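Local coordinates for putative diflavin flavoprotein A 5 (Nostoc sp. PCC 7120, PDB 4FEK) that probably passes electrons from NADH to oxygen, reducing it to water, this chain being its N-terminal metallo-beta-lactamase-like part, at residues I66-E69 with A70-Q73; G86-P90 with N91-T95; F108-L112 with P113-D117. One frame throughout, in Å; residues are numbered along the deposited sequence.

Contact 1: residues I66-E69 with A70-Q73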
loop_
_atom_site.group_PDB
_atom_site.type_symbol
_atom_site.label_atom_id
_atom_site.label_comp_id
_atom_site.label_asym_id
_atom_site.label_seq_id
_atom_site.Cartn_x
_atom_site.Cartn_y
_atom_site.Cartn_z
ATOM N N ILE A 66 -16.644 -4.892 -4.394
ATOM C CA ILE A 66 -16.190 -4.652 -5.767
ATOM C C ILE A 66 -14.736 -5.073 -5.971
ATOM O O ILE A 66 -14.350 -5.492 -7.063
ATOM C CB ILE A 66 -16.407 -3.190 -6.240
ATOM C CG1 ILE A 66 -15.669 -2.205 -5.339
ATOM C CG2 ILE A 66 -17.892 -2.854 -6.288
ATOM C CD1 ILE A 66 -15.763 -0.768 -5.826
ATOM N N TYR A 67 -13.937 -4.972 -4.908
ATOM C CA TYR A 67 -12.581 -5.462 -4.950
ATOM C C TYR A 67 -12.521 -6.966 -5.258
ATOM O O TYR A 67 -11.829 -7.391 -6.175
ATOM C CB TYR A 67 -11.893 -5.198 -3.622
ATOM C CG TYR A 67 -10.522 -5.806 -3.580
ATOM C CD1 TYR A 67 -9.513 -5.350 -4.420
ATOM C CD2 TYR A 67 -10.241 -6.859 -2.715
ATOM C CE1 TYR A 67 -8.247 -5.910 -4.386
ATOM C CE2 TYR A 67 -8.986 -7.434 -2.677
ATOM C CZ TYR A 67 -7.991 -6.951 -3.509
ATOM O OH TYR A 67 -6.743 -7.525 -3.445
ATOM N N LEU A 68 -13.227 -7.764 -4.466
ATOM C CA LEU A 68 -13.202 -9.214 -4.639
ATOM C C LEU A 68 -13.729 -9.667 -6.007
ATOM O O LEU A 68 -13.181 -10.600 -6.612
ATOM C CB LEU A 68 -13.980 -9.896 -3.514
ATOM C CG LEU A 68 -13.296 -9.762 -2.151
ATOM C CD1 LEU A 68 -14.201 -10.303 -1.059
ATOM C CD2 LEU A 68 -11.930 -10.438 -2.132
ATOM N N GLU A 69 -14.792 -9.020 -6.485
ATOM C CA GLU A 69 -15.289 -9.271 -7.849
ATOM C C GLU A 69 -14.221 -9.021 -8.910
ATOM O O GLU A 69 -14.018 -9.858 -9.786
ATOM C CB GLU A 69 -16.524 -8.418 -8.150
ATOM C CG GLU A 69 -17.723 -8.743 -7.248
ATOM C CD GLU A 69 -19.060 -8.296 -7.845
ATOM O OE1 GLU A 69 -19.108 -8.011 -9.066
ATOM O OE2 GLU A 69 -20.060 -8.233 -7.095
ATOM N N ALA A 70 -13.537 -7.872 -8.835
ATOM C CA ALA A 70 -12.464 -7.575 -9.783
ATOM C C ALA A 70 -11.273 -8.544 -9.645
ATOM O O ALA A 70 -10.664 -8.966 -10.640
ATOM C CB ALA A 70 -11.994 -6.115 -9.628
ATOM N N LEU A 71 -10.952 -8.902 -8.410
ATOM C CA LEU A 71 -9.800 -9.754 -8.153
ATOM C C LEU A 71 -10.079 -11.137 -8.748
ATOM O O LEU A 71 -9.215 -11.733 -9.397
ATOM C CB LEU A 71 -9.545 -9.854 -6.647
ATOM C CG LEU A 71 -8.384 -10.746 -6.227
ATOM C CD1 LEU A 71 -7.096 -10.154 -6.746
ATOM C CD2 LEU A 71 -8.361 -10.943 -4.704
ATOM N N GLN A 72 -11.302 -11.626 -8.538
ATOM C CA GLN A 72 -11.744 -12.904 -9.103
ATOM C C GLN A 72 -11.689 -12.917 -10.624
ATOM O O GLN A 72 -11.465 -13.958 -11.232
ATOM C CB GLN A 72 -13.171 -13.237 -8.655
ATOM C CG GLN A 72 -13.249 -14.299 -7.585
ATOM C CD GLN A 72 -14.662 -14.858 -7.400
ATOM O OE1 GLN A 72 -15.604 -14.455 -8.083
ATOM N NE2 GLN A 72 -14.808 -15.783 -6.460
ATOM N N GLN A 73 -11.892 -11.762 -11.241
ATOM C CA GLN A 73 -11.792 -11.669 -12.688
ATOM C C GLN A 73 -10.351 -11.610 -13.164
ATOM O O GLN A 73 -10.082 -11.871 -14.326
ATOM C CB GLN A 73 -12.605 -10.483 -13.218
ATOM C CG GLN A 73 -14.105 -10.618 -12.924
ATOM C CD GLN A 73 -14.908 -9.373 -13.278
ATOM O OE1 GLN A 73 -14.356 -8.364 -13.724
ATOM N NE2 GLN A 73 -16.224 -9.442 -13.080
#
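Leu-71 N donates to Tyr-67 O across 2.8 Å, and Gln-72 N to Leu-68 O across 2.9 Å, the two shortest of four successive i to i+4 bonds that define this part of an alpha-helix. Their neighbours are longer. Ala-70 N lies 3.1 Å from Ile-66 O. Gln-73 N lies 3.2 Å from Glu-69 O, and this bond is also the most bent, at 139°, close to the C-terminal end of the helix. There the extended side chain of Gln-73 passes close by the same carbonyl, with CG 3.2 Å from Glu-69 O.

Outward from the backbone, the packing begins with Tyr-67 and Leu-71. Both carry CG opposite the main-chain nitrogen (chi1 175° and 179°), and this shared choice sends phenol and isobutyl group off in one direction, side by side. Leu-71 CD2 meets the far end of the phenol obliquely, 4.1 Å from Tyr-67 CE2 and 4.0 Å from Tyr-67 OH. The same methyl approaches Leu-68 CD2 at 4.4 Å, a looser meeting of branch ends. Ala-70 rests its methyl near the carbonyl of Ile-66 and touches Leu-21 and Val-9, while Leu-68 and Leu-71 both pack on Leu-99 of helix 93-102.

The buried phenol hydroxyl is hydrogen-bonded to Ser-45 OG, so the aromatic side chain reaches strand 41-49 without leaving its polar end unmatched. Glu-69, Gln-72 and Gln-73, by contrast, extend from exposed positions. The chemistry is that of an amphipathic crossover helix in a beta-alpha-beta unit: main-chain bonds hold the turn, hydrocarbon and one matched hydroxyl meet the fold, and amide and carboxylate groups occupy the outer side.

Contact 2: residues G86-P90 with N91-T95. With PO4 (phosphate ion), chain E.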
loop_
_atom_site.group_PDB
_atom_site.type_symbol
_atom_site.label_atom_id
_atom_site.label_comp_id
_atom_site.label_asym_id
_atom_site.label_seq_id
_atom_site.Cartn_x
_atom_site.Cartn_y
_atom_site.Cartn_z
ATOM N N GLY A 86 0.885 -3.702 3.978
ATOM C CA GLY A 86 1.774 -2.565 4.185
ATOM C C GLY A 86 1.619 -1.975 5.590
ATOM O O GLY A 86 2.427 -1.155 6.016
ATOM N N HIS A 87 0.546 -2.355 6.276
ATOM C CA HIS A 87 0.279 -1.957 7.673
ATOM C C HIS A 87 -0.950 -2.727 8.124
ATOM O O HIS A 87 -1.531 -3.456 7.318
ATOM C CB HIS A 87 0.021 -0.447 7.794
ATOM C CG HIS A 87 -1.311 -0.015 7.274
ATOM N ND1 HIS A 87 -1.547 0.225 5.939
ATOM C CD2 HIS A 87 -2.482 0.221 7.912
ATOM C CE1 HIS A 87 -2.808 0.584 5.773
ATOM N NE2 HIS A 87 -3.391 0.602 6.959
ATOM N N PHE A 88 -1.349 -2.571 9.391
ATOM C CA PHE A 88 -2.554 -3.231 9.905
ATOM C C PHE A 88 -3.642 -2.249 10.367
ATOM O O PHE A 88 -3.383 -1.376 11.177
ATOM C CB PHE A 88 -2.221 -4.171 11.067
ATOM C CG PHE A 88 -3.421 -4.912 11.596
ATOM C CD1 PHE A 88 -3.796 -6.123 11.046
ATOM C CD2 PHE A 88 -4.187 -4.382 12.626
ATOM C CE1 PHE A 88 -4.913 -6.807 11.515
ATOM C CE2 PHE A 88 -5.308 -5.056 13.097
ATOM C CZ PHE A 88 -5.667 -6.269 12.543
ATOM N N SER A 89 -4.867 -2.427 9.878
ATOM C CA SER A 89 -6.008 -1.666 10.388
ATOM C C SER A 89 -7.215 -2.583 10.512
ATOM O O SER A 89 -7.478 -3.388 9.614
ATOM C CB SER A 89 -6.359 -0.493 9.467
ATOM O OG SER A 89 -5.452 0.587 9.655
ATOM N N PRO A 90 -7.947 -2.458 11.621
ATOM C CA PRO A 90 -9.119 -3.297 11.879
ATOM C C PRO A 90 -10.206 -3.147 10.818
ATOM O O PRO A 90 -10.963 -4.095 10.618
ATOM C CB PRO A 90 -9.603 -2.834 13.263
ATOM C CG PRO A 90 -8.864 -1.583 13.556
ATOM C CD PRO A 90 -7.592 -1.621 12.780
ATOM N N ASN A 91 -10.284 -2.019 10.114
ATOM C CA ASN A 91 -11.325 -1.925 9.091
ATOM C C ASN A 91 -11.002 -2.735 7.814
ATOM O O ASN A 91 -11.786 -2.761 6.870
ATOM C CB ASN A 91 -11.676 -0.474 8.777
ATOM C CG ASN A 91 -10.483 0.306 8.285
ATOM O OD1 ASN A 91 -9.422 -0.271 8.040
ATOM N ND2 ASN A 91 -10.643 1.622 8.134
ATOM N N ARG A 92 -9.852 -3.406 7.799
ATOM C CA ARG A 92 -9.519 -4.310 6.699
ATOM C C ARG A 92 -9.874 -5.754 7.039
ATOM O O ARG A 92 -9.840 -6.620 6.165
ATOM C CB ARG A 92 -8.035 -4.244 6.381
ATOM C CG ARG A 92 -7.499 -2.824 6.267
ATOM C CD ARG A 92 -7.313 -2.430 4.831
ATOM N NE ARG A 92 -6.843 -1.048 4.698
ATOM C CZ ARG A 92 -6.098 -0.610 3.693
ATOM N NH1 ARG A 92 -5.712 -1.454 2.736
ATOM N NH2 ARG A 92 -5.732 0.667 3.649
ATOM N N ILE A 93 -10.179 -6.011 8.308
ATOM C CA ILE A 93 -10.457 -7.378 8.755
ATOM C C ILE A 93 -11.550 -8.081 7.929
ATOM O O ILE A 93 -11.362 -9.231 7.526
ATOM C CB ILE A 93 -10.767 -7.461 10.264
ATOM C CG1 ILE A 93 -9.558 -7.008 11.079
ATOM C CG2 ILE A 93 -11.195 -8.885 10.650
ATOM C CD1 ILE A 93 -8.312 -7.783 10.759
ATOM N N PRO A 94 -12.692 -7.400 7.672
ATOM C CA PRO A 94 -13.707 -8.090 6.858
ATOM C C PRO A 94 -13.199 -8.509 5.471
ATOM O O PRO A 94 -13.553 -9.581 4.979
ATOM C CB PRO A 94 -14.827 -7.051 6.739
ATOM C CG PRO A 94 -14.685 -6.219 8.007
ATOM C CD PRO A 94 -13.208 -6.140 8.255
ATOM N N THR A 95 -12.357 -7.694 4.852
ATOM C CA THR A 95 -11.765 -8.079 3.573
ATOM C C THR A 95 -10.827 -9.292 3.708
ATOM O O THR A 95 -10.830 -10.180 2.856
ATOM C CB THR A 95 -11.016 -6.887 2.900
ATOM O OG1 THR A 95 -11.842 -5.717 2.953
ATOM C CG2 THR A 95 -10.691 -7.211 1.438
HETATM P P PO4 E . -7.072 2.304 6.770
HETATM O O1 PO4 E . -7.530 0.854 6.579
HETATM O O2 PO4 E . -8.172 3.022 7.477
HETATM O O3 PO4 E . -5.836 2.243 7.623
HETATM O O4 PO4 E . -6.832 2.902 5.405
#
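His-87, Ser-89 and Arg-92 converge on one phosphate ion, whose O3 is gripped twice: by Ser-89 OG at 2.6 Å and by His-87 NE2 at 3.0 Å. Asn-91 ND2 holds phosphate O2 at 2.9 Å. Arg-92 takes two further oxygens in a fork, NE reaching phosphate O1 at 2.8 Å in an almost straight bond (176°) and NH2 reaching phosphate O4 at 3.0 Å. The phosphorus lies in the guanidinium plane, at its edge, which suits such a two-pronged grip. Every oxygen thus has a partner; Lys-174 adds a further bond, and with Arg-92 probably makes the pocket positively charged.

His-87 and Arg-92 also meet directly. The imidazole turns its CE1 edge onto one face of the guanidinium, 3.6 Å from Arg-92 NH2, with the two planes 86° apart. His-87 holds its ring between main-chain nitrogen and carbonyl (chi1 74°), and ND1, bonded to Asp-173, fixes the ring's rotation and leaves NE2 directed at the ion. Arg-92 NH1 is occupied by the carbonyl of Pro-58.

Two i to i+3 bonds, Arg-92 N to Ser-89 O at 3.0 Å and Ile-93 N to Pro-90 O, wind the loop into a 3-10 turn that brings these side chains together. In sequence the segment probably corresponds to the HxExDH metal-binding motif of flavodiiron proteins, here with serine, asparagine and arginine at three of its positions; the phosphate probably came from the crystallisation liquor.

On another side of the loop, Phe-88 CZ meets Ile-93 CD1 at 3.5 Å. Both lean on helix 112-121, while Pro-94 and Thr-95 touch helix 61-74; the turn thus links strand 80-84 to helix 93-102 between two flanking helices.

Contact 3: residues F108-L112 with P113-D117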
loop_
_atom_site.group_PDB
_atom_site.type_symbol
_atom_site.label_atom_id
_atom_site.label_comp_id
_atom_site.label_asym_id
_atom_site.label_seq_id
_atom_site.Cartn_x
_atom_site.Cartn_y
_atom_site.Cartn_z
ATOM N N PHE A 108 -0.299 -14.823 5.068
ATOM C CA PHE A 108 -0.171 -13.405 5.333
ATOM C C PHE A 108 1.292 -13.050 5.550
ATOM O O PHE A 108 2.014 -13.744 6.273
ATOM C CB PHE A 108 -1.016 -13.026 6.550
ATOM C CG PHE A 108 -2.481 -13.058 6.280
ATOM C CD1 PHE A 108 -3.243 -14.164 6.629
ATOM C CD2 PHE A 108 -3.090 -12.005 5.619
ATOM C CE1 PHE A 108 -4.595 -14.202 6.351
ATOM C CE2 PHE A 108 -4.435 -12.033 5.337
ATOM C CZ PHE A 108 -5.197 -13.137 5.707
ATOM N N VAL A 109 1.724 -11.978 4.897
ATOM C CA VAL A 109 3.101 -11.502 4.984
ATOM C C VAL A 109 3.006 -10.078 5.533
ATOM O O VAL A 109 2.327 -9.216 4.975
ATOM C CB VAL A 109 3.801 -11.505 3.609
ATOM C CG1 VAL A 109 5.246 -10.966 3.738
ATOM C CG2 VAL A 109 3.810 -12.915 3.020
ATOM N N CYS A 110 3.624 -9.850 6.675
ATOM C CA CYS A 110 3.477 -8.562 7.332
ATOM C C CYS A 110 4.719 -8.257 8.130
ATOM O O CYS A 110 5.576 -9.112 8.319
ATOM C CB CYS A 110 2.258 -8.561 8.270
ATOM S SG CYS A 110 2.305 -9.858 9.559
ATOM N N SER A 111 4.809 -7.018 8.590
ATOM C CA SER A 111 5.829 -6.674 9.544
ATOM C C SER A 111 5.405 -7.286 10.877
ATOM O O SER A 111 4.209 -7.394 11.193
ATOM C CB SER A 111 6.003 -5.149 9.653
ATOM O OG SER A 111 7.014 -4.847 10.608
ATOM N N LEU A 112 6.405 -7.700 11.640
ATOM C CA LEU A 112 6.227 -8.373 12.924
ATOM C C LEU A 112 5.139 -7.792 13.858
ATOM O O LEU A 112 4.344 -8.553 14.405
ATOM C CB LEU A 112 7.589 -8.456 13.629
ATOM C CG LEU A 112 7.871 -9.518 14.688
ATOM C CD1 LEU A 112 7.426 -9.027 16.046
ATOM C CD2 LEU A 112 7.185 -10.820 14.349
ATOM N N PRO A 113 5.086 -6.455 14.040
ATOM C CA PRO A 113 4.037 -5.953 14.939
ATOM C C PRO A 113 2.601 -6.205 14.476
ATOM O O PRO A 113 1.712 -6.077 15.312
ATOM C CB PRO A 113 4.311 -4.445 14.992
ATOM C CG PRO A 113 5.758 -4.326 14.682
ATOM C CD PRO A 113 6.049 -5.395 13.685
ATOM N N ALA A 114 2.372 -6.547 13.202
ATOM C CA ALA A 114 1.025 -6.866 12.734
ATOM C C ALA A 114 0.628 -8.332 12.993
ATOM O O ALA A 114 -0.560 -8.678 12.937
ATOM C CB ALA A 114 0.881 -6.560 11.230
ATOM N N ALA A 115 1.608 -9.195 13.244
ATOM C CA ALA A 115 1.319 -10.631 13.343
ATOM C C ALA A 115 0.362 -10.947 14.497
ATOM O O ALA A 115 -0.584 -11.731 14.334
ATOM C CB ALA A 115 2.607 -11.448 13.458
ATOM N N GLY A 116 0.598 -10.319 15.643
ATOM C CA GLY A 116 -0.236 -10.503 16.820
ATOM C C GLY A 116 -1.661 -10.019 16.617
ATOM O O GLY A 116 -2.610 -10.724 16.967
ATOM N N ASP A 117 -1.804 -8.831 16.030
ATOM C CA ASP A 117 -3.105 -8.249 15.686
ATOM C C ASP A 117 -3.926 -9.143 14.760
ATOM O O ASP A 117 -5.136 -9.284 14.932
ATOM C CB ASP A 117 -2.920 -6.908 14.976
ATOM C CG ASP A 117 -2.347 -5.836 15.878
ATOM O OD1 ASP A 117 -2.596 -5.894 17.101
ATOM O OD2 ASP A 117 -1.656 -4.930 15.356
#
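The flat carbonyl groups of Ser-111 and Leu-112 are approached differently by the amides of Ala-114 and Ala-115. Ala-114 N comes to Ser-111 O at 2.9 Å, moderately tilted from the carbonyl plane, whereas Ala-115 N lies well above the plane of the Leu-112 carbonyl, 57° out of it and 3.0 Å from Leu-112 O.

Both bonds run from residue i+3 back to residue i, and they turn an extended strand into a helix within a few residues. Proline fits at position 113: its nitrogen has no hydrogen to give, and in the first turn none is called for. Pro-113 CD has two near neighbours, Ser-111 OG at 3.3 Å and Leu-112 CB at 3.4 Å, the second closeness set by the peptide bond joining the two residues. Ser-111 comes to this corner because its hydroxyl is turned opposite the main-chain nitrogen, which carries OG forward along the chain.

Inside the bend the packing is small and close. Cys-110 points into the turn, its CB 3.8 Å from Ala-114 CB, and SG sits between nitrogen and carbonyl carbon of its own main chain (chi1 57°), with Cys-110 SG reaching Ala-115 CB at 4.2 Å. A thiol and two methyls fill this inner corner. The methyl of Ala-114 also rests against the carbonyl of Ser-111, so the first bonded carbonyl has hydrocarbon beside it.

The short axes of strand 108-111 and helix 113-117 stand 126° apart, a sharp change of direction that opens the next beta-alpha-beta unit. Strand 107-111 lies between the parallel strands 80-84 and 129-132, bonded to both through Val-109 and Cys-110. Leu-112 reaches Pro-131 of the latter, and Ala-114 packs on Phe-88 from the loop that follows strand 80-84.

In the fold
The three contacts follow one another through the alpha/beta part of a metallo-beta-lactamase fold, and only contact 2 holds the phosphate, in what probably corresponds to the diiron pocket. The centres of contacts 1 and 2 are about 17 Å apart, yet the two meet where Tyr-67 CD2 comes within 4.2 Å of Thr-95 CG2. Those of contacts 2 and 3 are about 11 Å apart, and contact 3 abuts the ligand loop from another helix: Phe-88 CE2 packs on Asp-117 CB at 3.6 Å and Phe-88 CB on Ala-114 CB at 3.9 Å. Contacts 1 and 3 do not touch, their nearest atoms about 10 Å apart, so residues 86-95 bridge them.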